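Local atomic coordinates of putative alkaline phosphatase (Pseudomonas fluorescens, PDB entry 4F1V), a protein that binds phosphate with high affinity in the periplasm and probably hands it to a PstSACB-type ABC transporter for import. Residues A[138-143]-A[192-197]; A[116-121]-A[203-208]; A[93-98]-A[150-155]; A[209-214]-A[330-335]; A[219-224]-A[241-246]. One frame throughout, in Å; residues are numbered along the deposited sequence. Where two conformers were deposited one is given.

Contact 1 of 5, residues A[138-143]-A[192-197]; sequences VVVYRS and QGVMTA. With PI (hydrogenphosphate ion), chain B.
V140 and V194 each set CG1 anti to their own backbone N (chi1 -175° in V140), which brings these two methyls together between strand 138-142 and helix 190-198, with V140 CG1 3.9 Å from V194 CG1. The two valines lie side by side, pointing opposite ways. V140 CG1 also rests against A197 on the same helix face, 4.0 Å from A197 CB. The other branch of V194 serves a different neighbour: V194 CG2 lies 3.5 Å from R142 CD, the arginine chain passing nearly perpendicular to the valine. A helix thus packs on a strand of a mixed sheet, running nearly antiparallel to it (165° between the short axes, 8.6 Å apart), as in the alpha/beta lobes of the "venus flytrap" phosphate-binding proteins. At the end of this strand R142 enters the ligand pocket. Bent at both chi2 and chi3, its chain turns the guanidinium toward the hydrogenphosphate, and R142 NH2 donates to phosphate O2 at 2.8 Å in a fairly straight bond (164°), with O2 at the edge of the guanidinium and in its plane. R142 NH1 reaches phosphate O3 at 2.9 Å along a more bent path, so two bonds to different oxygens fix the rotation of the group. R142 NH2 is also in a salt bridge with E144, a second partner that probably helps position the guanidinium.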
# COMPACT_ATOMS: atom_id res chain seq x y z
N VAL A 138 -17.08 17.46 -1.70
CA VAL A 138 -17.52 16.08 -1.81
C VAL A 138 -16.29 15.13 -1.66
O VAL A 138 -15.26 15.27 -2.36
CB VAL A 138 -18.26 15.90 -3.12
CG1 VAL A 138 -18.54 14.43 -3.41
CG2 VAL A 138 -19.59 16.72 -3.05
N VAL A 139 -16.39 14.22 -0.67
CA VAL A 139 -15.33 13.24 -0.45
C VAL A 139 -15.61 12.00 -1.33
O VAL A 139 -16.70 11.46 -1.32
CB VAL A 139 -15.34 12.85 1.05
CG1 VAL A 139 -14.40 11.65 1.28
CG2 VAL A 139 -14.90 14.06 1.87
N VAL A 140 -14.57 11.55 -2.03
CA VAL A 140 -14.59 10.30 -2.79
C VAL A 140 -13.73 9.28 -2.03
O VAL A 140 -12.67 9.61 -1.51
CB VAL A 140 -14.04 10.49 -4.23
CG1 VAL A 140 -14.19 9.20 -5.03
CG2 VAL A 140 -14.75 11.64 -4.94
N TYR A 141 -14.19 8.04 -1.92
CA TYR A 141 -13.52 7.00 -1.15
C TYR A 141 -13.66 5.67 -1.89
O TYR A 141 -14.46 5.49 -2.79
CB TYR A 141 -14.04 6.93 0.28
CG TYR A 141 -15.46 6.41 0.36
CD1 TYR A 141 -15.72 5.07 0.59
CD2 TYR A 141 -16.54 7.26 0.17
CE1 TYR A 141 -16.99 4.55 0.64
CE2 TYR A 141 -17.83 6.76 0.15
CZ TYR A 141 -18.08 5.42 0.40
OH TYR A 141 -19.37 4.90 0.43
N ARG A 142 -12.84 4.69 -1.45
CA ARG A 142 -12.84 3.36 -2.07
C ARG A 142 -13.98 2.50 -1.56
O ARG A 142 -14.11 2.28 -0.35
CB ARG A 142 -11.46 2.67 -1.82
CG ARG A 142 -10.33 3.31 -2.60
CD ARG A 142 -10.34 2.92 -4.07
NE ARG A 142 -10.04 1.50 -4.28
CZ ARG A 142 -8.81 1.01 -4.21
NH1 ARG A 142 -7.74 1.82 -4.10
NH2 ARG A 142 -8.64 -0.31 -4.27
N SER A 143 -14.76 1.97 -2.48
CA SER A 143 -15.87 1.11 -2.15
C SER A 143 -15.51 -0.23 -1.55
O SER A 143 -16.27 -0.81 -0.79
CB SER A 143 -16.72 0.84 -3.43
OG SER A 143 -16.01 0.04 -4.37
N GLN A 192 -7.84 3.89 -10.06
CA GLN A 192 -8.25 4.60 -11.24
C GLN A 192 -9.71 4.98 -11.20
O GLN A 192 -10.10 6.08 -11.65
CB GLN A 192 -7.86 3.73 -12.49
CG GLN A 192 -6.34 3.49 -12.61
CD GLN A 192 -5.99 2.34 -13.54
OE1 GLN A 192 -6.21 1.13 -13.23
NE2 GLN A 192 -5.49 2.68 -14.77
N GLY A 193 -10.55 4.09 -10.73
CA GLY A 193 -12.00 4.39 -10.64
C GLY A 193 -12.23 5.62 -9.73
O GLY A 193 -13.10 6.47 -10.04
N VAL A 194 -11.49 5.73 -8.64
CA VAL A 194 -11.59 6.93 -7.77
C VAL A 194 -11.12 8.17 -8.55
O VAL A 194 -11.78 9.22 -8.46
CB VAL A 194 -10.83 6.72 -6.46
CG1 VAL A 194 -10.53 8.08 -5.82
CG2 VAL A 194 -11.64 5.83 -5.50
N MET A 195 -9.98 8.10 -9.24
CA MET A 195 -9.54 9.30 -9.99
C MET A 195 -10.55 9.72 -11.04
O MET A 195 -10.74 10.93 -11.29
CB MET A 195 -8.16 9.10 -10.55
CG MET A 195 -7.06 9.04 -9.53
SD MET A 195 -6.93 10.48 -8.41
CE MET A 195 -6.43 11.76 -9.53
N THR A 196 -11.19 8.75 -11.72
CA THR A 196 -12.25 9.07 -12.66
C THR A 196 -13.41 9.79 -11.99
O THR A 196 -13.93 10.81 -12.46
CB THR A 196 -12.71 7.77 -13.39
OG1 THR A 196 -11.60 7.30 -14.15
CG2 THR A 196 -13.95 7.99 -14.23
N ALA A 197 -13.81 9.28 -10.81
CA ALA A 197 -14.89 9.92 -10.07
C ALA A 197 -14.47 11.31 -9.57
O ALA A 197 -15.32 12.22 -9.52
CB ALA A 197 -15.32 9.02 -8.88
P PI B . -5.33 -0.94 -3.16
O1 PI B . -5.60 -2.14 -2.25
O2 PI B . -5.95 -1.14 -4.54
O3 PI B . -5.83 0.35 -2.50
O4 PI B . -3.80 -0.83 -3.37

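Contact 2 of 5, residues A[116-121]-A[203-208]; sequences GVFSGR and GRITYM
F118 and Y207 belong to an aromatic cluster in the core of the lobe that contains the four-stranded sheet, completed by F152, which meets F118 edge-to-face and stacks with Y207. Between the two segments, F118 CE2 approaches Y207 CD2 to 3.9 Å, coming to the edge of the tyrosine ring and close to its plane. The far end of the phenylalanine ring looks at backbone: F118 CZ is 3.8 Å from T206 C, which lies near the plane of the F118 ring. With chi1 -74° the ring leaves the helix on the side of its own backbone N and extends across to residues 205-207. One helical position earlier, V117 CG1 lies 3.8 Å from I205 CG2, the two branched side chains meeting obliquely; I205 CG1 adds a looser touch at 4.5 Å from F118 CZ. The side-chain contacts are apolar, and the polar atoms find partners outside the two segments. T206 OG1 is hydrogen-bonded to V140 O, while Y207 OH is bonded to T149 OG1 and to the backbone N of R142, a second-shell link to R142, which binds the phosphate. G120, at positive phi, is the first residue to leave helical geometry, and S119 OG accepts from R121 N (3.2 Å) in an ST turn. G203 and R204 form a G1 beta bulge opposite N100. Helix 111-119 therefore lies against strand 204-205, which sits in the sheet between strands 99-100 and 138-142, and helix 190-198 packs on T206 and M208.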
# COMPACT_ATOMS: atom_id res chain seq x y z
N GLY A 116 -10.90 16.88 9.65
CA GLY A 116 -12.25 17.44 9.52
C GLY A 116 -12.87 17.22 8.18
O GLY A 116 -14.08 17.02 8.09
N VAL A 117 -12.08 17.26 7.10
CA VAL A 117 -12.63 16.96 5.78
C VAL A 117 -13.12 15.51 5.73
O VAL A 117 -14.24 15.20 5.26
CB VAL A 117 -11.58 17.24 4.69
CG1 VAL A 117 -12.02 16.67 3.36
CG2 VAL A 117 -11.33 18.76 4.58
N PHE A 118 -12.27 14.57 6.23
CA PHE A 118 -12.64 13.15 6.12
C PHE A 118 -13.67 12.67 7.14
O PHE A 118 -14.21 11.60 6.95
CB PHE A 118 -11.38 12.28 5.97
CG PHE A 118 -10.78 12.43 4.59
CD1 PHE A 118 -9.84 13.42 4.30
CD2 PHE A 118 -11.26 11.64 3.54
CE1 PHE A 118 -9.35 13.63 3.00
CE2 PHE A 118 -10.74 11.82 2.24
CZ PHE A 118 -9.79 12.80 1.97
N SER A 119 -13.89 13.46 8.20
CA SER A 119 -14.95 13.18 9.16
C SER A 119 -16.31 13.84 8.75
O SER A 119 -17.31 13.54 9.37
CB SER A 119 -14.61 13.64 10.55
OG SER A 119 -14.72 15.05 10.60
N GLY A 120 -16.24 14.78 7.83
CA GLY A 120 -17.41 15.59 7.42
C GLY A 120 -17.58 16.87 8.27
O GLY A 120 -18.49 17.66 7.92
N ARG A 121 -16.77 17.11 9.28
CA ARG A 121 -16.85 18.34 10.07
C ARG A 121 -16.63 19.59 9.22
O ARG A 121 -17.28 20.61 9.42
CB ARG A 121 -15.84 18.26 11.21
CG ARG A 121 -15.66 19.54 12.03
CD ARG A 121 -14.79 19.32 13.22
NE ARG A 121 -13.47 18.77 12.91
CZ ARG A 121 -12.41 19.49 12.59
NH1 ARG A 121 -12.48 20.82 12.41
NH2 ARG A 121 -11.25 18.88 12.41
N GLY A 203 -15.35 20.13 -6.90
CA GLY A 203 -15.13 20.24 -5.49
C GLY A 203 -14.84 18.92 -4.75
O GLY A 203 -15.06 18.86 -3.53
N ARG A 204 -14.35 17.92 -5.46
CA ARG A 204 -14.11 16.58 -4.90
C ARG A 204 -12.72 16.45 -4.39
O ARG A 204 -11.77 17.08 -4.89
CB ARG A 204 -14.47 15.50 -5.96
CG ARG A 204 -15.96 15.45 -6.23
CD ARG A 204 -16.34 14.39 -7.23
NE ARG A 204 -17.82 14.42 -7.38
CZ ARG A 204 -18.52 13.42 -7.90
NH1 ARG A 204 -17.98 12.38 -8.46
NH2 ARG A 204 -19.82 13.53 -7.86
N ILE A 205 -12.53 15.58 -3.39
CA ILE A 205 -11.23 15.35 -2.76
C ILE A 205 -11.15 13.85 -2.37
O ILE A 205 -12.17 13.24 -2.08
CB ILE A 205 -11.05 16.27 -1.49
CG1 ILE A 205 -9.62 16.20 -0.95
CG2 ILE A 205 -12.10 15.98 -0.42
CD1 ILE A 205 -9.32 17.42 -0.08
N THR A 206 -9.95 13.30 -2.34
CA THR A 206 -9.78 11.88 -1.96
C THR A 206 -8.36 11.67 -1.41
O THR A 206 -7.58 12.61 -1.29
CB THR A 206 -10.09 10.96 -3.17
OG1 THR A 206 -10.24 9.61 -2.73
CG2 THR A 206 -9.02 11.00 -4.21
N TYR A 207 -8.10 10.38 -1.10
CA TYR A 207 -6.79 9.88 -0.71
C TYR A 207 -6.36 8.87 -1.78
O TYR A 207 -7.19 8.18 -2.37
CB TYR A 207 -6.84 9.23 0.70
CG TYR A 207 -7.86 8.11 0.80
CD1 TYR A 207 -7.49 6.79 0.58
CD2 TYR A 207 -9.20 8.40 1.03
CE1 TYR A 207 -8.43 5.76 0.62
CE2 TYR A 207 -10.13 7.36 1.08
CZ TYR A 207 -9.77 6.06 0.88
OH TYR A 207 -10.71 5.06 0.88
N MET A 208 -5.03 8.79 -2.05
CA MET A 208 -4.64 8.11 -3.31
C MET A 208 -3.17 7.73 -3.35
O MET A 208 -2.28 8.45 -2.86
CB MET A 208 -4.91 9.10 -4.47
CG MET A 208 -4.72 8.58 -5.88
SD MET A 208 -5.63 7.06 -6.29
CE MET A 208 -7.28 7.59 -5.93

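Contact 3 of 5, residues A[93-98]-A[150-155]; sequences TSVAIP and ELFTRF
L151 can be followed outward from helix 147-159 toward the chain at 93-98. Its CB lies 4.0 Å from V95 CG2; CG then leads away from the helix, and CD1, carried onward by an extended chi2 (177°), ends 3.8 Å from T93 CG2. That methyl is available because T93 turns its hydroxyl the other way, where T93 OG1 donates to S94 O at 2.8 Å, in the carbonyl plane and on a lone pair. Residues 93-98 link strand 85-94, at one margin of the five-stranded sheet, with strand 99-100 of the four-stranded sheet. The helix that they touch opens with G147 and T148 of the phosphate pocket, so L151 packs at a crossing between the two lobes of the flytrap fold. Beside L151, F152 sets its ring anti to the backbone N (chi1 -176°), and two neighbouring ring carbons meet two branched side chains in turn: F152 CE1 is 3.8 Å from I97 CD1, and F152 CD1 is 4.2 Å from V95 CG1. Both side chains run roughly perpendicular to that of F152 and approach its ring obliquely.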
# COMPACT_ATOMS: atom_id res chain seq x y z
N THR A 93 5.80 4.19 0.35
CA THR A 93 4.91 5.09 -0.38
C THR A 93 4.33 6.16 0.52
O THR A 93 4.01 5.90 1.69
CB THR A 93 3.73 4.27 -1.03
OG1 THR A 93 3.00 5.09 -1.91
CG2 THR A 93 2.83 3.56 -0.04
N SER A 94 4.15 7.35 -0.05
CA SER A 94 3.29 8.34 0.56
C SER A 94 1.79 7.99 0.23
O SER A 94 1.51 7.11 -0.60
CB SER A 94 3.62 9.76 0.06
OG SER A 94 3.38 9.81 -1.35
N VAL A 95 0.88 8.71 0.88
CA VAL A 95 -0.51 8.72 0.51
C VAL A 95 -0.87 10.19 0.17
O VAL A 95 -0.75 11.07 1.06
CB VAL A 95 -1.43 8.18 1.63
CG1 VAL A 95 -2.90 8.29 1.18
CG2 VAL A 95 -1.04 6.77 2.01
N ALA A 96 -1.21 10.43 -1.08
CA ALA A 96 -1.49 11.78 -1.59
C ALA A 96 -3.00 12.14 -1.39
O ALA A 96 -3.83 11.25 -1.28
CB ALA A 96 -1.12 11.81 -3.08
N ILE A 97 -3.25 13.44 -1.45
CA ILE A 97 -4.58 14.00 -1.28
C ILE A 97 -4.91 14.86 -2.52
O ILE A 97 -4.88 16.10 -2.48
CB ILE A 97 -4.69 14.84 0.03
CG1 ILE A 97 -4.23 14.04 1.26
CG2 ILE A 97 -6.14 15.32 0.23
CD1 ILE A 97 -4.97 12.79 1.59
N PRO A 98 -5.21 14.19 -3.66
CA PRO A 98 -5.59 14.93 -4.86
C PRO A 98 -7.04 15.45 -4.71
O PRO A 98 -7.87 14.86 -4.04
CB PRO A 98 -5.45 13.91 -5.99
CG PRO A 98 -5.81 12.60 -5.28
CD PRO A 98 -5.21 12.74 -3.90
N GLU A 150 -6.34 1.21 4.15
CA GLU A 150 -5.67 0.83 5.39
C GLU A 150 -4.53 1.83 5.72
O GLU A 150 -4.42 2.29 6.86
CB GLU A 150 -5.17 -0.62 5.30
CG GLU A 150 -4.60 -1.10 6.65
CD GLU A 150 -4.28 -2.60 6.62
OE1 GLU A 150 -5.23 -3.40 6.46
OE2 GLU A 150 -3.06 -2.96 6.76
N LEU A 151 -3.69 2.15 4.74
CA LEU A 151 -2.58 3.07 5.00
C LEU A 151 -3.09 4.44 5.48
O LEU A 151 -2.50 5.08 6.35
CB LEU A 151 -1.71 3.25 3.74
CG LEU A 151 -0.90 2.03 3.32
CD1 LEU A 151 -0.16 2.34 2.04
CD2 LEU A 151 0.04 1.58 4.42
N PHE A 152 -4.15 4.92 4.85
CA PHE A 152 -4.72 6.25 5.17
C PHE A 152 -5.41 6.27 6.55
O PHE A 152 -5.22 7.20 7.32
CB PHE A 152 -5.67 6.65 4.05
CG PHE A 152 -6.26 8.05 4.20
CD1 PHE A 152 -5.47 9.17 4.36
CD2 PHE A 152 -7.63 8.23 4.16
CE1 PHE A 152 -5.97 10.45 4.46
CE2 PHE A 152 -8.18 9.51 4.26
CZ PHE A 152 -7.38 10.60 4.39
N THR A 153 -6.21 5.25 6.81
CA THR A 153 -6.90 5.19 8.10
C THR A 153 -5.96 4.93 9.25
O THR A 153 -6.25 5.36 10.37
CB THR A 153 -8.09 4.22 8.09
OG1 THR A 153 -7.64 2.85 7.89
CG2 THR A 153 -9.14 4.61 7.10
N ARG A 154 -4.79 4.32 9.03
CA ARG A 154 -3.76 4.30 10.10
C ARG A 154 -3.42 5.72 10.52
O ARG A 154 -3.24 6.02 11.72
CB ARG A 154 -2.52 3.53 9.65
CG ARG A 154 -2.76 2.01 9.60
CD ARG A 154 -1.45 1.25 9.28
NE ARG A 154 -1.62 -0.15 9.05
CZ ARG A 154 -1.99 -1.06 9.96
NH1 ARG A 154 -2.05 -0.73 11.23
NH2 ARG A 154 -2.19 -2.32 9.54
N PHE A 155 -3.26 6.62 9.53
CA PHE A 155 -2.85 8.01 9.83
C PHE A 155 -3.99 8.73 10.57
O PHE A 155 -3.80 9.39 11.61
CB PHE A 155 -2.47 8.74 8.54
CG PHE A 155 -2.00 10.14 8.80
CD1 PHE A 155 -0.71 10.36 9.25
CD2 PHE A 155 -2.78 11.27 8.60
CE1 PHE A 155 -0.22 11.63 9.50
CE2 PHE A 155 -2.32 12.56 8.86
CZ PHE A 155 -1.04 12.73 9.30

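Contact 4 of 5, residues A[209-214]-A[330-335]; sequences SPDFAA and TANAFV
P210 stands nearly perpendicular to the side chain of F334, with P210 CG 3.8 Å from F334 CE1. The ring gets there because CG of F334 lies anti to its carbonyl carbon (chi1 -56°), so the phenyl extends toward the proline from a backbone that has just left a helix. A333, at positive phi, is the C-prime residue of the Schellman motif ending helix 326-331, and its CB meets P210 CB at 3.9 Å. S209 OG comes to the rim of the phenyl, near its plane, and is bonded to L10 O. D211 sets CG anti to its backbone N (chi1 172°), which sends the carboxylate away from the proline while D211 CB stays 3.4 Å from N332 O. In the conformers given, D211 OD1 sits over the centre of the F212 ring, 3.6 Å above its plane. D211 OD2 instead accepts from a water at 2.7 Å, and this water also donates to N332 OD1 at 2.8 Å. The amide nitrogen of N332 is turned back to its own helix, to A328 O. The chemistry explains the bridge: a carboxylate and an amide oxygen are both acceptors, so a water that donates to each can join two loops that share no direct hydrogen bond.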
# COMPACT_ATOMS: atom_id res chain seq x y z
N SER A 209 -2.92 6.61 -4.03
CA SER A 209 -1.59 6.27 -4.50
C SER A 209 -0.87 7.49 -5.09
O SER A 209 -1.47 8.19 -5.92
CB SER A 209 -1.70 5.21 -5.63
OG SER A 209 -0.49 5.02 -6.25
N PRO A 210 0.40 7.72 -4.77
CA PRO A 210 1.08 8.87 -5.35
C PRO A 210 1.32 8.70 -6.83
O PRO A 210 1.53 9.71 -7.54
CB PRO A 210 2.37 8.96 -4.53
CG PRO A 210 2.62 7.52 -4.11
CD PRO A 210 1.25 6.97 -3.82
N ASP A 211 1.28 7.48 -7.33
CA ASP A 211 1.33 7.31 -8.81
C ASP A 211 0.07 7.88 -9.45
O ASP A 211 0.07 8.82 -10.22
CB ASP A 211 1.50 5.83 -9.16
CG ASP A 211 1.34 5.62 -10.66
OD1 ASP A 211 0.69 4.65 -11.06
OD2 ASP A 211 1.87 6.50 -11.43
N PHE A 212 -1.10 7.36 -9.09
CA PHE A 212 -2.33 7.76 -9.70
C PHE A 212 -2.81 9.20 -9.32
O PHE A 212 -3.68 9.77 -10.00
CB PHE A 212 -3.44 6.75 -9.41
CG PHE A 212 -3.18 5.41 -10.11
CD1 PHE A 212 -3.22 5.29 -11.51
CD2 PHE A 212 -2.77 4.31 -9.38
CE1 PHE A 212 -2.94 4.09 -12.14
CE2 PHE A 212 -2.55 3.09 -10.03
CZ PHE A 212 -2.59 2.99 -11.42
N ALA A 213 -2.24 9.79 -8.26
CA ALA A 213 -2.69 11.12 -7.84
C ALA A 213 -2.35 12.23 -8.80
O ALA A 213 -2.98 13.29 -8.72
CB ALA A 213 -2.17 11.44 -6.45
N ALA A 214 -1.34 12.02 -9.66
CA ALA A 214 -0.99 13.01 -10.65
C ALA A 214 -0.53 12.29 -11.89
O ALA A 214 0.18 11.28 -11.80
CB ALA A 214 0.14 13.96 -10.18
N THR A 330 11.29 4.41 -8.32
CA THR A 330 11.23 5.86 -8.25
C THR A 330 10.33 6.46 -9.35
O THR A 330 9.64 7.46 -9.10
CB THR A 330 12.61 6.53 -8.31
OG1 THR A 330 13.19 6.40 -9.67
CG2 THR A 330 13.62 5.99 -7.29
N ALA A 331 10.34 5.85 -10.52
CA ALA A 331 9.60 6.40 -11.63
C ALA A 331 8.09 6.33 -11.42
O ALA A 331 7.37 7.01 -12.15
CB ALA A 331 9.93 5.62 -12.90
N ASN A 332 7.64 5.45 -10.52
CA ASN A 332 6.24 5.32 -10.21
C ASN A 332 5.86 5.92 -8.83
O ASN A 332 4.82 5.61 -8.25
CB ASN A 332 5.77 3.84 -10.31
CG ASN A 332 5.84 3.37 -11.76
OD1 ASN A 332 4.94 3.62 -12.52
ND2 ASN A 332 6.97 2.72 -12.14
N ALA A 333 6.70 6.88 -8.36
CA ALA A 333 6.45 7.72 -7.22
C ALA A 333 6.60 7.02 -5.86
O ALA A 333 6.09 7.46 -4.87
CB ALA A 333 5.08 8.43 -7.28
N PHE A 334 7.44 5.95 -5.86
CA PHE A 334 7.67 5.16 -4.65
C PHE A 334 9.13 5.29 -4.18
O PHE A 334 10.01 5.80 -4.87
CB PHE A 334 7.26 3.68 -4.90
CG PHE A 334 5.83 3.53 -5.36
CD1 PHE A 334 4.78 4.04 -4.61
CD2 PHE A 334 5.55 2.84 -6.53
CE1 PHE A 334 3.46 3.90 -5.05
CE2 PHE A 334 4.26 2.70 -6.96
CZ PHE A 334 3.22 3.23 -6.21
N VAL A 335 9.32 4.73 -2.96
CA VAL A 335 10.62 4.80 -2.29
C VAL A 335 11.27 3.42 -2.26
O VAL A 335 10.71 2.48 -1.66
CB VAL A 335 10.46 5.34 -0.85
CG1 VAL A 335 11.81 5.41 -0.16
CG2 VAL A 335 9.80 6.71 -0.82
O HOH W 1 3.37 5.66 -13.53

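Contact 5 of 5, residues A[219-224]-A[241-246]; sequences GLDDAT and SPAAAN
S241 opens the second segment with the polar bond of the contact: its OG, placed between the backbone N and the carbonyl carbon (chi1 79°), donates to D221 OD1 at 2.7 Å, nearly in line with the carboxylate C-O bond. The CB of the serine lies close to the opposite backbone, 3.4 Å from L220 O. P242 follows and continues along the same carbonyl, P242 CD standing 3.6 Å from L220 O, while its ring also touches the leucine side chain; its own carbonyl is hydrogen-bonded to S94 OG. At A243 both neighbours meet the chain again, since A243 CA is 4.1 Å from L220 CD1 and A243 CB is 3.9 Å from D221 OD1. From here the backbone turns helical in its angles and brings N246 back to the start of the segment. N246 ND2 donates to S241 O at 2.9 Å, from 44° above the carbonyl plane, though the acceptor stays close to the plane of the amide. The same nitrogen gives a hydrogen to a water 3.0 Å away, and that water donates to D221 OD1 at 3.2 Å. D221 OD1 is thus gripped by the serine hydroxyl and by the water, on an aspartate exposed to solvent. Neither segment holds a regular helix or strand: this is a loop-on-loop contact, its two parts flanking short strand 228-229 in the chain and tied by a serine-aspartate hydrogen bond.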
# COMPACT_ATOMS: atom_id res chain seq x y z
N GLY A 219 3.54 16.76 -11.00
CA GLY A 219 2.25 17.11 -10.58
C GLY A 219 1.91 16.92 -9.11
O GLY A 219 1.00 17.55 -8.57
N LEU A 220 2.65 16.06 -8.45
CA LEU A 220 2.49 15.94 -6.99
C LEU A 220 2.83 17.22 -6.25
O LEU A 220 2.38 17.42 -5.12
CB LEU A 220 3.34 14.76 -6.44
CG LEU A 220 2.90 13.36 -6.94
CD1 LEU A 220 3.84 12.29 -6.41
CD2 LEU A 220 1.49 13.03 -6.57
N ASP A 221 3.65 18.09 -6.84
CA ASP A 221 4.04 19.37 -6.27
C ASP A 221 3.12 20.51 -6.66
O ASP A 221 3.32 21.65 -6.21
CB ASP A 221 5.44 19.75 -6.68
CG ASP A 221 6.49 18.81 -6.10
OD1 ASP A 221 6.44 18.48 -4.90
OD2 ASP A 221 7.39 18.42 -6.89
N ASP A 222 2.10 20.24 -7.46
CA ASP A 222 1.13 21.29 -7.87
C ASP A 222 -0.01 21.36 -6.86
O ASP A 222 -0.92 20.52 -6.90
CB ASP A 222 0.62 20.98 -9.26
CG ASP A 222 -0.33 22.06 -9.80
OD1 ASP A 222 -0.71 22.96 -9.02
OD2 ASP A 222 -0.62 22.01 -11.00
N ALA A 223 0.10 22.32 -5.92
CA ALA A 223 -0.88 22.44 -4.82
C ALA A 223 -2.25 23.04 -5.24
O ALA A 223 -3.08 23.25 -4.39
CB ALA A 223 -0.28 23.20 -3.67
N THR A 224 -2.44 23.28 -6.55
CA THR A 224 -3.72 23.57 -7.11
C THR A 224 -4.52 22.29 -7.42
O THR A 224 -5.67 22.38 -7.82
CB THR A 224 -3.67 24.50 -8.31
OG1 THR A 224 -3.29 23.77 -9.46
CG2 THR A 224 -2.81 25.70 -8.04
N SER A 241 4.45 18.67 -0.04
CA SER A 241 3.80 17.77 -1.00
C SER A 241 4.08 16.28 -0.73
O SER A 241 5.04 15.94 -0.03
CB SER A 241 4.28 18.07 -2.43
OG SER A 241 5.56 17.45 -2.56
N PRO A 242 3.31 15.37 -1.34
CA PRO A 242 3.51 13.93 -1.15
C PRO A 242 4.51 13.33 -2.12
O PRO A 242 4.55 12.10 -2.32
CB PRO A 242 2.10 13.37 -1.40
CG PRO A 242 1.51 14.29 -2.46
CD PRO A 242 2.00 15.68 -2.00
N ALA A 243 5.36 14.15 -2.73
CA ALA A 243 6.47 13.62 -3.53
C ALA A 243 7.26 12.61 -2.73
O ALA A 243 7.45 12.76 -1.52
CB ALA A 243 7.33 14.75 -4.00
N ALA A 244 7.77 11.58 -3.40
CA ALA A 244 8.56 10.55 -2.72
C ALA A 244 9.72 11.11 -1.94
O ALA A 244 10.04 10.60 -0.86
CB ALA A 244 9.02 9.49 -3.75
N ALA A 245 10.38 12.14 -2.44
CA ALA A 245 11.50 12.74 -1.73
C ALA A 245 11.13 13.26 -0.36
O ALA A 245 12.00 13.41 0.52
CB ALA A 245 12.11 13.93 -2.53
N ASN A 246 9.86 13.56 -0.15
CA ASN A 246 9.39 14.11 1.12
C ASN A 246 9.00 13.01 2.12
O ASN A 246 8.72 13.36 3.28
CB ASN A 246 8.22 15.10 0.91
CG ASN A 246 8.67 16.31 0.12
OD1 ASN A 246 9.84 16.72 0.26
ND2 ASN A 246 7.76 16.89 -0.63
O HOH W 2 8.51 19.03 -2.59

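Along the chain, contact 3 interlocks with contacts 1 and 2, whose later segments follow helix 147-159, while contact 1 falls within the span enclosed by contact 2. Contact 5 likewise falls within the span of contact 4. Contacts 1 and 2, with centres about 11 Å apart, share the four-stranded sheet through strands 138-142 and 204-205. The centre of contact 3 lies about 12 Å from those of contacts 2 and 4; M208 O is probably hydrogen-bonded to A96 N, and P210 packs on T93. The centres of contacts 4 and 5 are about 10 Å apart. The path thus joins phosphate-binding R142, through the 93-98 connection between the two sheets, to the loops of contacts 4 and 5, consistent with a two-lobed flytrap fold.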